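Local coordinates for putative fumarylacetoacetate hydrolase family protein (Yersinia pestis, PDB 3S52), which is of unknown function but belongs to the fumarylacetoacetate hydrolase family, whose C-terminal domain makes up most of the chain, at residues A[147-155]-A[201-212]. Sequence-based numbering, arbitrary orientation.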
loop_
_atom_site.group_PDB
_atom_site.type_symbol
_atom_site.label_atom_id
_atom_site.label_comp_id
_atom_site.label_asym_id
_atom_site.label_seq_id
_atom_site.Cartn_x
_atom_site.Cartn_y
_atom_site.Cartn_z
ATOM N N GLN A 147 -25.961 -7.783 -3.261
ATOM C CA GLN A 147 -26.648 -8.772 -4.084
ATOM C C GLN A 147 -26.215 -8.674 -5.540
ATOM O O GLN A 147 -26.846 -9.233 -6.431
ATOM C CB GLN A 147 -28.161 -8.610 -3.967
ATOM C CG GLN A 147 -28.745 -9.270 -2.737
ATOM C CD GLN A 147 -30.156 -9.758 -2.957
ATOM O OE1 GLN A 147 -30.377 -10.917 -3.304
ATOM N NE2 GLN A 147 -31.124 -8.874 -2.759
ATOM N N ALA A 148 -25.125 -7.953 -5.767
ATOM C CA ALA A 148 -24.576 -7.773 -7.114
ATOM C C ALA A 148 -23.892 -9.010 -7.716
ATOM O O ALA A 148 -23.184 -9.739 -7.027
ATOM C CB ALA A 148 -23.625 -6.584 -7.136
ATOM N N ASP A 149 -24.107 -9.217 -9.014
ATOM C CA ASP A 149 -23.510 -10.308 -9.760
ATOM C C ASP A 149 -22.210 -9.882 -10.447
ATOM O O ASP A 149 -22.109 -8.789 -10.988
ATOM C CB ASP A 149 -24.499 -10.857 -10.786
ATOM C CG ASP A 149 -25.663 -11.586 -10.128
ATOM O OD1 ASP A 149 -25.475 -12.749 -9.667
ATOM O OD2 ASP A 149 -26.767 -10.993 -10.078
ATOM N N LEU A 150 -21.219 -10.761 -10.413
ATOM C CA LEU A 150 -19.939 -10.519 -11.059
ATOM C C LEU A 150 -19.626 -11.716 -11.939
ATOM O O LEU A 150 -19.741 -12.852 -11.495
ATOM C CB LEU A 150 -18.831 -10.443 -10.005
ATOM C CG LEU A 150 -18.904 -9.433 -8.873
ATOM C CD1 LEU A 150 -18.009 -9.869 -7.729
ATOM C CD2 LEU A 150 -18.496 -8.074 -9.388
ATOM N N SER A 151 -19.193 -11.472 -13.168
ATOM C CA SER A 151 -18.826 -12.571 -14.037
ATOM C C SER A 151 -17.629 -12.189 -14.883
ATOM O O SER A 151 -17.476 -11.038 -15.293
ATOM C CB SER A 151 -19.999 -12.997 -14.916
ATOM O OG SER A 151 -20.390 -11.940 -15.763
ATOM N N LEU A 152 -16.759 -13.159 -15.115
ATOM C CA LEU A 152 -15.583 -12.922 -15.923
ATOM C C LEU A 152 -15.547 -14.053 -16.900
ATOM O O LEU A 152 -15.569 -15.205 -16.494
ATOM C CB LEU A 152 -14.317 -12.960 -15.072
ATOM C CG LEU A 152 -13.006 -12.943 -15.863
ATOM C CD1 LEU A 152 -12.920 -11.656 -16.696
ATOM C CD2 LEU A 152 -11.807 -13.061 -14.937
ATOM N N THR A 153 -15.534 -13.706 -18.182
ATOM C CA THR A 153 -15.448 -14.664 -19.269
ATOM C C THR A 153 -14.113 -14.413 -19.956
ATOM O O THR A 153 -13.775 -13.273 -20.259
ATOM C CB THR A 153 -16.593 -14.445 -20.283
ATOM O OG1 THR A 153 -17.849 -14.722 -19.651
ATOM C CG2 THR A 153 -16.449 -15.344 -21.470
ATOM N N ILE A 154 -13.336 -15.471 -20.157
ATOM C CA ILE A 154 -12.067 -15.355 -20.851
ATOM C C ILE A 154 -12.068 -16.283 -22.059
ATOM O O ILE A 154 -12.291 -17.492 -21.923
ATOM C CB ILE A 154 -10.888 -15.671 -19.916
ATOM C CG1 ILE A 154 -10.770 -14.591 -18.839
ATOM C CG2 ILE A 154 -9.585 -15.734 -20.685
ATOM C CD1 ILE A 154 -9.591 -14.793 -17.920
ATOM N N ASN A 155 -11.843 -15.697 -23.231
ATOM C CA ASN A 155 -11.893 -16.410 -24.507
ATOM C C ASN A 155 -13.177 -17.216 -24.630
ATOM O O ASN A 155 -13.155 -18.390 -24.997
ATOM C CB ASN A 155 -10.661 -17.314 -24.702
ATOM C CG ASN A 155 -9.347 -16.564 -24.545
ATOM O OD1 ASN A 155 -9.226 -15.389 -24.918
ATOM N ND2 ASN A 155 -8.346 -17.247 -24.001
HETATM N N MSE A 201 -3.949 -15.775 -16.601
HETATM C CA MSE A 201 -4.232 -15.131 -17.868
HETATM C C MSE A 201 -2.939 -15.089 -18.638
HETATM O O MSE A 201 -1.869 -15.158 -18.042
HETATM C CB MSE A 201 -4.694 -13.702 -17.646
HETATM C CG MSE A 201 -5.759 -13.557 -16.588
HETATM SE SE MSE A 201 -6.501 -11.780 -16.703
HETATM C CE MSE A 201 -4.895 -10.802 -16.254
ATOM N N GLN A 202 -3.030 -14.954 -19.954
ATOM C CA GLN A 202 -1.829 -14.731 -20.755
ATOM C C GLN A 202 -2.078 -13.706 -21.847
ATOM O O GLN A 202 -3.222 -13.382 -22.179
ATOM C CB GLN A 202 -1.276 -16.033 -21.342
ATOM C CG GLN A 202 -2.251 -16.835 -22.198
ATOM C CD GLN A 202 -1.644 -18.148 -22.708
ATOM O OE1 GLN A 202 -0.820 -18.773 -22.036
ATOM N NE2 GLN A 202 -2.059 -18.570 -23.896
ATOM N N SER A 203 -0.986 -13.177 -22.380
ATOM C CA SER A 203 -1.059 -12.215 -23.453
ATOM C C SER A 203 -1.935 -12.763 -24.586
ATOM O O SER A 203 -1.776 -13.905 -25.017
ATOM C CB SER A 203 0.353 -11.898 -23.948
ATOM O OG SER A 203 0.353 -10.676 -24.654
ATOM N N GLY A 204 -2.883 -11.956 -25.048
ATOM C CA GLY A 204 -3.752 -12.365 -26.144
ATOM C C GLY A 204 -5.149 -12.791 -25.710
ATOM O O GLY A 204 -6.041 -12.913 -26.535
ATOM N N ASP A 205 -5.348 -13.025 -24.418
ATOM C CA ASP A 205 -6.672 -13.406 -23.935
ATOM C C ASP A 205 -7.639 -12.248 -24.100
ATOM O O ASP A 205 -7.260 -11.087 -23.947
ATOM C CB ASP A 205 -6.640 -13.792 -22.462
ATOM C CG ASP A 205 -5.987 -15.144 -22.217
ATOM O OD1 ASP A 205 -5.766 -15.915 -23.178
ATOM O OD2 ASP A 205 -5.718 -15.434 -21.038
HETATM N N MSE A 206 -8.882 -12.581 -24.425
HETATM C CA MSE A 206 -9.967 -11.616 -24.485
HETATM C C MSE A 206 -10.818 -11.757 -23.236
HETATM O O MSE A 206 -11.223 -12.862 -22.866
HETATM C CB MSE A 206 -10.844 -11.887 -25.698
HETATM C CG MSE A 206 -10.322 -11.318 -27.000
HETATM SE SE MSE A 206 -11.484 -11.876 -28.461
HETATM C CE MSE A 206 -13.222 -11.590 -27.631
ATOM N N LEU A 207 -11.103 -10.634 -22.594
ATOM C CA LEU A 207 -11.879 -10.648 -21.375
ATOM C C LEU A 207 -13.225 -9.988 -21.595
ATOM O O LEU A 207 -13.305 -8.918 -22.193
ATOM C CB LEU A 207 -11.133 -9.898 -20.281
ATOM C CG LEU A 207 -10.112 -10.668 -19.451
ATOM C CD1 LEU A 207 -9.096 -11.351 -20.349
ATOM C CD2 LEU A 207 -9.438 -9.725 -18.460
ATOM N N LYS A 208 -14.281 -10.625 -21.113
ATOM C CA LYS A 208 -15.574 -9.947 -21.022
ATOM C C LYS A 208 -15.957 -9.925 -19.558
ATOM O O LYS A 208 -16.026 -10.977 -18.918
ATOM C CB LYS A 208 -16.652 -10.666 -21.832
ATOM C CG LYS A 208 -18.037 -10.078 -21.613
ATOM C CD LYS A 208 -19.113 -10.869 -22.332
ATOM C CE LYS A 208 -18.721 -11.144 -23.770
ATOM N NZ LYS A 208 -18.339 -9.898 -24.492
ATOM N N ILE A 209 -16.185 -8.733 -19.021
ATOM C CA ILE A 209 -16.441 -8.607 -17.597
ATOM C C ILE A 209 -17.817 -8.023 -17.398
ATOM O O ILE A 209 -18.183 -7.056 -18.053
ATOM C CB ILE A 209 -15.429 -7.690 -16.904
ATOM C CG1 ILE A 209 -14.005 -8.221 -17.063
ATOM C CG2 ILE A 209 -15.775 -7.533 -15.423
ATOM C CD1 ILE A 209 -13.073 -7.227 -17.702
HETATM N N MSE A 210 -18.581 -8.594 -16.481
HETATM C CA MSE A 210 -19.920 -8.078 -16.247
HETATM C C MSE A 210 -20.204 -7.802 -14.786
HETATM O O MSE A 210 -19.810 -8.573 -13.906
HETATM C CB MSE A 210 -20.966 -9.006 -16.825
HETATM C CG MSE A 210 -21.238 -8.731 -18.290
HETATM SE SE MSE A 210 -22.521 -9.996 -19.002
HETATM C CE MSE A 210 -21.246 -11.355 -19.550
ATOM N N LEU A 211 -20.859 -6.672 -14.548
ATOM C CA LEU A 211 -21.256 -6.267 -13.205
ATOM C C LEU A 211 -22.749 -6.044 -13.323
ATOM O O LEU A 211 -23.198 -5.131 -14.028
ATOM C CB LEU A 211 -20.549 -4.978 -12.788
ATOM C CG LEU A 211 -20.920 -4.406 -11.417
ATOM C CD1 LEU A 211 -20.574 -5.393 -10.308
ATOM C CD2 LEU A 211 -20.213 -3.072 -11.179
ATOM N N ASN A 212 -23.504 -6.899 -12.648
ATOM C CA ASN A 212 -24.918 -7.033 -12.917
ATOM C C ASN A 212 -25.118 -7.098 -14.420
ATOM O O ASN A 212 -24.429 -7.857 -15.096
ATOM C CB ASN A 212 -25.691 -5.900 -12.269
ATOM C CG ASN A 212 -25.686 -6.011 -10.755
ATOM O OD1 ASN A 212 -25.707 -7.121 -10.206
ATOM N ND2 ASN A 212 -25.644 -4.873 -10.074
HETATM O O HOH W 1 -22.943 -10.076 -14.005
#
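Asn-155 meets Met-206 and Asp-205 at one end of an antiparallel pairing between strands 149-154 and 206-211, lending its side-chain OD1 where a backbone carbonyl would otherwise serve. Asn-155 OD1 accepts a nearly straight bond from Met-206 N at 2.9 Å, while the backbone N of Asn-155 donates to Met-206 O. With CG anti to the carbonyl carbon (chi1 -54°), the same amide also reaches the turn: Asn-155 ND2 donates a hydrogen bond to Asp-205 OD1 at 3.0 Å. The bond lies close to the amide plane but meets the carboxylate from above, the two flat groups standing 77° apart. The other oxygen, Asp-205 OD2, accepts from Gln-202 N and so braces the type II turn 202-205. At the far end Asn-212 plays the same part: Asn-212 OD1 receives a bond from Asp-149 N at 2.9 Å, and Asn-212 N returns one to Asp-149 O; a water bridges that carbonyl, weakly, to Asn-212 O. The carboxylate of Asp-149 turns instead to Asn-163.

Between these ends the side chains alternate. On the buried face Leu-150 and Leu-211 run side by side, Leu-150 CD2 to Leu-211 CD1 at 3.5 Å. Leu-152, its CG anti to the backbone N (chi1 171°), brings CD1 alongside Ile-209 CG1 at 3.6 Å, and Ile-154 lays CG1 against Leu-207 CD1 at 3.9 Å. This apolar layer rests on His-72, Val-101 and Leu-103 of strands 70-80 and 96-107. On the more open face Ser-151 OG sits 3.2 Å from Met-210 CB, and Thr-153 pairs with Lys-208, whose NZ reaches Asn-217. The two strands form the centre of a four-stranded antiparallel sheet, flanked by 157-163 and 214-219, packed through one face against the larger mixed sheet of this FAH-family domain.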